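Local structure of DUF2235 domain-containing protein (Pseudomonas aeruginosa, 4O5P) at residues S398-Y411 with E446-N458. The protein is a phospholipase effector of the type VI secretion system, probably hydrolysing membrane lipids with an alpha/beta-hydrolase catalytic domain. Numbering follows the deposited sequence.
Sequences SEFLLSQIALQHMY and EFSVSEELATRFN
Ile405 sets its CG2 methyl over the centre of the Phe457 ring, 3.6 Å from CG2 to the centroid, while Leu402 CD1 meets the same ring at its edge. CG2 stands anti to the Ile405 backbone N, which leaves the other branch to carry CD1 away to Val449 CG1 and, tip to tip, to Leu453 CD2. On the Phe447 ring one face takes Leu407 CD2, off-centre, and Tyr411 approaches obliquely, the ring planes 70° apart. Ser450 CB makes an off-centre CH-pi contact with the Phe400 ring. Two glutamine amides then tie helix 403-411, whose Ala406 packs on strand 331-336 of the central hydrolase sheet, to residues 446-448. Gln404 NE2 spends both hydrogens in its amide plane, on Ser448 O at 2.9 Å and, from above the carbonyl plane, on Glu446 O at 3.0 Å, which Arg94 also grips. Gln408 NE2 lies nearly in line with the Phe447 C=O (2.8 Å to O; C=O...NE2 174°), while Arg19 N holds its OE1. Ser450 N donates to Glu399 O (3.0 Å), and Ser450 OG, the N-cap, accepts from Leu453 N. The carbonyls of Glu446, Phe447 and Ser448 are thus satisfied by side-chain amides beside apolar packing, consistent with the amides holding 446-448 against helix 403-411.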
loop_
_atom_site.group_PDB
_atom_site.type_symbol
_atom_site.label_atom_id
_atom_site.label_comp_id
_atom_site.label_asym_id
_atom_site.label_seq_id
_atom_site.Cartn_x
_atom_site.Cartn_y
_atom_site.Cartn_z
ATOM N N SER A 398 -3.614 21.710 8.274
ATOM C CA SER A 398 -3.755 20.264 8.258
ATOM C C SER A 398 -5.108 19.864 8.851
ATOM O O SER A 398 -5.575 18.755 8.616
ATOM C CB SER A 398 -2.579 19.579 8.966
ATOM O OG SER A 398 -2.046 20.398 9.993
ATOM N N GLU A 399 -5.749 20.772 9.594
ATOM C CA GLU A 399 -7.109 20.512 10.098
ATOM C C GLU A 399 -8.185 20.578 8.998
ATOM O O GLU A 399 -9.369 20.329 9.266
ATOM C CB GLU A 399 -7.470 21.443 11.271
ATOM C CG GLU A 399 -7.784 22.890 10.889
ATOM C CD GLU A 399 -6.556 23.789 10.891
ATOM O OE1 GLU A 399 -5.427 23.304 10.612
ATOM O OE2 GLU A 399 -6.727 24.998 11.173
ATOM N N PHE A 400 -7.780 20.899 7.767
ATOM C CA PHE A 400 -8.716 20.910 6.635
ATOM C C PHE A 400 -8.464 19.746 5.683
ATOM O O PHE A 400 -9.147 19.596 4.664
ATOM C CB PHE A 400 -8.634 22.235 5.872
ATOM C CG PHE A 400 -9.020 23.429 6.698
ATOM C CD1 PHE A 400 -10.362 23.735 6.923
ATOM C CD2 PHE A 400 -8.043 24.241 7.262
ATOM C CE1 PHE A 400 -10.723 24.836 7.694
ATOM C CE2 PHE A 400 -8.393 25.350 8.027
ATOM C CZ PHE A 400 -9.736 25.648 8.245
ATOM N N LEU A 401 -7.481 18.928 6.033
ATOM C CA LEU A 401 -7.037 17.818 5.203
ATOM C C LEU A 401 -8.027 16.666 5.351
ATOM O O LEU A 401 -8.293 16.214 6.475
ATOM C CB LEU A 401 -5.637 17.396 5.676
ATOM C CG LEU A 401 -4.455 17.017 4.777
ATOM C CD1 LEU A 401 -4.349 17.841 3.509
ATOM C CD2 LEU A 401 -3.148 17.120 5.584
ATOM N N LEU A 402 -8.566 16.182 4.231
ATOM C CA LEU A 402 -9.627 15.177 4.270
ATOM C C LEU A 402 -9.229 13.933 5.092
ATOM O O LEU A 402 -10.021 13.390 5.891
ATOM C CB LEU A 402 -10.027 14.812 2.834
ATOM C CG LEU A 402 -11.149 13.800 2.613
ATOM C CD1 LEU A 402 -12.393 14.154 3.401
ATOM C CD2 LEU A 402 -11.480 13.724 1.120
ATOM N N SER A 403 -7.976 13.526 4.937
ATOM C CA SER A 403 -7.460 12.335 5.604
ATOM C C SER A 403 -7.538 12.387 7.135
ATOM O O SER A 403 -7.337 11.376 7.794
ATOM C CB SER A 403 -6.019 12.090 5.176
ATOM O OG SER A 403 -5.255 13.262 5.339
ATOM N N GLN A 404 -7.811 13.563 7.691
ATOM C CA GLN A 404 -7.966 13.692 9.139
ATOM C C GLN A 404 -9.200 12.985 9.683
ATOM O O GLN A 404 -9.252 12.684 10.883
ATOM C CB GLN A 404 -7.955 15.171 9.564
ATOM C CG GLN A 404 -6.625 15.893 9.272
ATOM C CD GLN A 404 -5.480 15.426 10.164
ATOM O OE1 GLN A 404 -4.524 14.787 9.704
ATOM N NE2 GLN A 404 -5.565 15.760 11.446
ATOM N N ILE A 405 -10.189 12.705 8.832
ATOM C CA ILE A 405 -11.407 12.053 9.343
ATOM C C ILE A 405 -11.122 10.573 9.561
ATOM O O ILE A 405 -11.256 10.041 10.683
ATOM C CB ILE A 405 -12.634 12.237 8.388
ATOM C CG1 ILE A 405 -12.855 13.710 8.054
ATOM C CG2 ILE A 405 -13.898 11.639 8.996
ATOM C CD1 ILE A 405 -13.186 14.573 9.263
ATOM N N ALA A 406 -10.699 9.911 8.487
ATOM C CA ALA A 406 -10.277 8.516 8.579
ATOM C C ALA A 406 -9.298 8.323 9.738
ATOM O O ALA A 406 -9.404 7.350 10.490
ATOM C CB ALA A 406 -9.665 8.061 7.280
ATOM N N LEU A 407 -8.368 9.262 9.905
ATOM C CA LEU A 407 -7.385 9.172 10.999
ATOM C C LEU A 407 -8.097 9.073 12.344
ATOM O O LEU A 407 -7.864 8.131 13.133
ATOM C CB LEU A 407 -6.460 10.393 10.987
ATOM C CG LEU A 407 -5.614 10.652 12.231
ATOM C CD1 LEU A 407 -4.555 9.563 12.391
ATOM C CD2 LEU A 407 -4.964 11.998 12.123
ATOM N N GLN A 408 -8.996 10.012 12.594
ATOM C CA GLN A 408 -9.698 9.992 13.868
ATOM C C GLN A 408 -10.491 8.697 13.992
ATOM O O GLN A 408 -10.519 8.054 15.065
ATOM C CB GLN A 408 -10.591 11.226 14.026
ATOM C CG GLN A 408 -9.813 12.490 14.382
ATOM C CD GLN A 408 -10.677 13.556 15.060
ATOM O OE1 GLN A 408 -11.862 13.340 15.323
ATOM N NE2 GLN A 408 -10.078 14.716 15.345
ATOM N N HIS A 409 -11.074 8.272 12.879
ATOM C CA HIS A 409 -11.923 7.100 12.938
ATOM C C HIS A 409 -11.042 5.933 13.376
ATOM O O HIS A 409 -11.409 5.165 14.286
ATOM C CB HIS A 409 -12.603 6.852 11.586
ATOM C CG HIS A 409 -13.490 5.646 11.550
ATOM N ND1 HIS A 409 -14.163 5.256 10.412
ATOM C CD2 HIS A 409 -13.811 4.737 12.506
ATOM C CE1 HIS A 409 -14.853 4.157 10.666
ATOM N NE2 HIS A 409 -14.650 3.818 11.928
HETATM N N MSE A 410 -9.844 5.854 12.787
HETATM C CA MSE A 410 -9.019 4.682 12.995
HETATM C C MSE A 410 -8.611 4.726 14.446
HETATM O O MSE A 410 -8.652 3.705 15.156
HETATM C CB MSE A 410 -7.785 4.683 12.069
HETATM C CG MSE A 410 -6.967 3.399 12.205
HETATM SE SE MSE A 410 -7.953 1.854 11.526
HETATM C CE MSE A 410 -7.514 2.101 9.655
ATOM N N TYR A 411 -8.313 5.944 14.906
ATOM C CA TYR A 411 -7.874 6.128 16.270
ATOM C C TYR A 411 -8.931 5.551 17.197
ATOM O O TYR A 411 -8.623 4.731 18.082
ATOM C CB TYR A 411 -7.654 7.616 16.547
ATOM C CG TYR A 411 -7.312 7.927 17.975
ATOM C CD1 TYR A 411 -5.996 7.933 18.413
ATOM C CD2 TYR A 411 -8.311 8.229 18.890
ATOM C CE1 TYR A 411 -5.690 8.233 19.742
ATOM C CE2 TYR A 411 -8.022 8.521 20.197
ATOM C CZ TYR A 411 -6.722 8.521 20.625
ATOM O OH TYR A 411 -6.470 8.815 21.953
ATOM N N GLU A 446 -1.628 17.089 15.356
ATOM C CA GLU A 446 -1.597 16.181 14.211
ATOM C C GLU A 446 -2.935 15.486 13.975
ATOM O O GLU A 446 -3.135 14.855 12.933
ATOM C CB GLU A 446 -0.455 15.159 14.334
ATOM C CG GLU A 446 0.925 15.723 14.011
ATOM C CD GLU A 446 2.010 14.651 13.955
ATOM O OE1 GLU A 446 1.733 13.501 14.338
ATOM O OE2 GLU A 446 3.145 14.967 13.526
ATOM N N PHE A 447 -3.846 15.606 14.938
ATOM C CA PHE A 447 -5.148 14.948 14.869
ATOM C C PHE A 447 -6.304 15.944 14.720
ATOM O O PHE A 447 -7.469 15.554 14.829
ATOM C CB PHE A 447 -5.376 14.084 16.117
ATOM C CG PHE A 447 -4.636 12.764 16.103
ATOM C CD1 PHE A 447 -3.269 12.711 16.344
ATOM C CD2 PHE A 447 -5.312 11.579 15.852
ATOM C CE1 PHE A 447 -2.593 11.499 16.327
ATOM C CE2 PHE A 447 -4.645 10.355 15.830
ATOM C CZ PHE A 447 -3.290 10.314 16.070
ATOM N N SER A 448 -5.989 17.217 14.477
ATOM C CA SER A 448 -7.019 18.266 14.378
ATOM C C SER A 448 -7.996 18.078 13.211
ATOM O O SER A 448 -7.588 17.768 12.087
ATOM C CB SER A 448 -6.370 19.644 14.224
ATOM O OG SER A 448 -5.798 20.090 15.431
ATOM N N VAL A 449 -9.284 18.273 13.487
ATOM C CA VAL A 449 -10.305 18.340 12.438
ATOM C C VAL A 449 -11.105 19.623 12.613
ATOM O O VAL A 449 -11.598 19.897 13.704
ATOM C CB VAL A 449 -11.285 17.160 12.526
ATOM C CG1 VAL A 449 -12.487 17.383 11.596
ATOM C CG2 VAL A 449 -10.588 15.879 12.195
ATOM N N SER A 450 -11.253 20.407 11.551
ATOM C CA SER A 450 -11.990 21.660 11.654
ATOM C C SER A 450 -13.465 21.390 11.394
ATOM O O SER A 450 -13.821 20.363 10.803
ATOM C CB SER A 450 -11.449 22.687 10.661
ATOM O OG SER A 450 -11.865 22.386 9.341
ATOM N N GLU A 451 -14.341 22.286 11.836
ATOM C CA GLU A 451 -15.753 22.015 11.631
ATOM C C GLU A 451 -16.131 22.136 10.158
ATOM O O GLU A 451 -17.068 21.483 9.717
ATOM C CB GLU A 451 -16.651 22.853 12.558
ATOM C CG GLU A 451 -16.939 24.269 12.097
ATOM C CD GLU A 451 -18.007 24.947 12.959
ATOM O OE1 GLU A 451 -18.168 24.550 14.139
ATOM O OE2 GLU A 451 -18.684 25.873 12.449
ATOM N N GLU A 452 -15.401 22.940 9.385
ATOM C CA GLU A 452 -15.694 23.058 7.952
ATOM C C GLU A 452 -15.449 21.702 7.284
ATOM O O GLU A 452 -16.291 21.193 6.521
ATOM C CB GLU A 452 -14.818 24.147 7.328
ATOM C CG GLU A 452 -15.019 24.387 5.837
ATOM C CD GLU A 452 -14.164 25.559 5.314
ATOM O OE1 GLU A 452 -14.617 26.718 5.452
ATOM O OE2 GLU A 452 -13.043 25.332 4.775
ATOM N N LEU A 453 -14.303 21.106 7.611
ATOM C CA LEU A 453 -13.978 19.763 7.157
ATOM C C LEU A 453 -15.059 18.777 7.589
ATOM O O LEU A 453 -15.588 18.042 6.756
ATOM C CB LEU A 453 -12.588 19.334 7.672
ATOM C CG LEU A 453 -12.204 17.880 7.387
ATOM C CD1 LEU A 453 -12.212 17.609 5.883
ATOM C CD2 LEU A 453 -10.868 17.471 8.026
ATOM N N ALA A 454 -15.413 18.770 8.873
ATOM C CA ALA A 454 -16.447 17.844 9.338
ATOM C C ALA A 454 -17.752 17.992 8.551
ATOM O O ALA A 454 -18.379 17.010 8.177
ATOM C CB ALA A 454 -16.706 18.018 10.825
ATOM N N THR A 455 -18.152 19.229 8.301
ATOM C CA THR A 455 -19.407 19.514 7.624
ATOM C C THR A 455 -19.410 18.987 6.185
ATOM O O THR A 455 -20.375 18.355 5.738
ATOM C CB THR A 455 -19.641 21.020 7.596
ATOM O OG1 THR A 455 -19.981 21.471 8.918
ATOM C CG2 THR A 455 -20.766 21.361 6.653
ATOM N N ARG A 456 -18.326 19.256 5.469
ATOM C CA ARG A 456 -18.187 18.805 4.087
ATOM C C ARG A 456 -18.127 17.280 3.971
ATOM O O ARG A 456 -18.788 16.643 3.112
ATOM C CB ARG A 456 -16.929 19.458 3.488
ATOM C CG ARG A 456 -17.077 20.994 3.331
ATOM C CD ARG A 456 -15.754 21.659 2.972
ATOM N NE ARG A 456 -15.878 23.105 2.799
ATOM C CZ ARG A 456 -14.954 23.876 2.225
ATOM N NH1 ARG A 456 -13.838 23.342 1.765
ATOM N NH2 ARG A 456 -15.145 25.187 2.120
ATOM N N PHE A 457 -17.330 16.685 4.850
ATOM C CA PHE A 457 -17.282 15.240 4.914
ATOM C C PHE A 457 -18.687 14.703 5.144
ATOM O O PHE A 457 -19.154 13.830 4.430
ATOM C CB PHE A 457 -16.353 14.766 6.038
ATOM C CG PHE A 457 -16.420 13.294 6.266
ATOM C CD1 PHE A 457 -17.366 12.752 7.132
ATOM C CD2 PHE A 457 -15.565 12.443 5.585
ATOM C CE1 PHE A 457 -17.445 11.385 7.322
ATOM C CE2 PHE A 457 -15.629 11.073 5.776
ATOM C CZ PHE A 457 -16.572 10.543 6.648
ATOM N N ASN A 458 -19.371 15.215 6.154
ATOM C CA ASN A 458 -20.715 14.733 6.435
ATOM C C ASN A 458 -21.707 14.934 5.280
ATOM O O ASN A 458 -22.649 14.166 5.138
ATOM C CB ASN A 458 -21.230 15.329 7.745
ATOM C CG ASN A 458 -20.470 14.799 8.958
ATOM O OD1 ASN A 458 -19.984 13.667 8.951
ATOM N ND2 ASN A 458 -20.361 15.623 10.005
#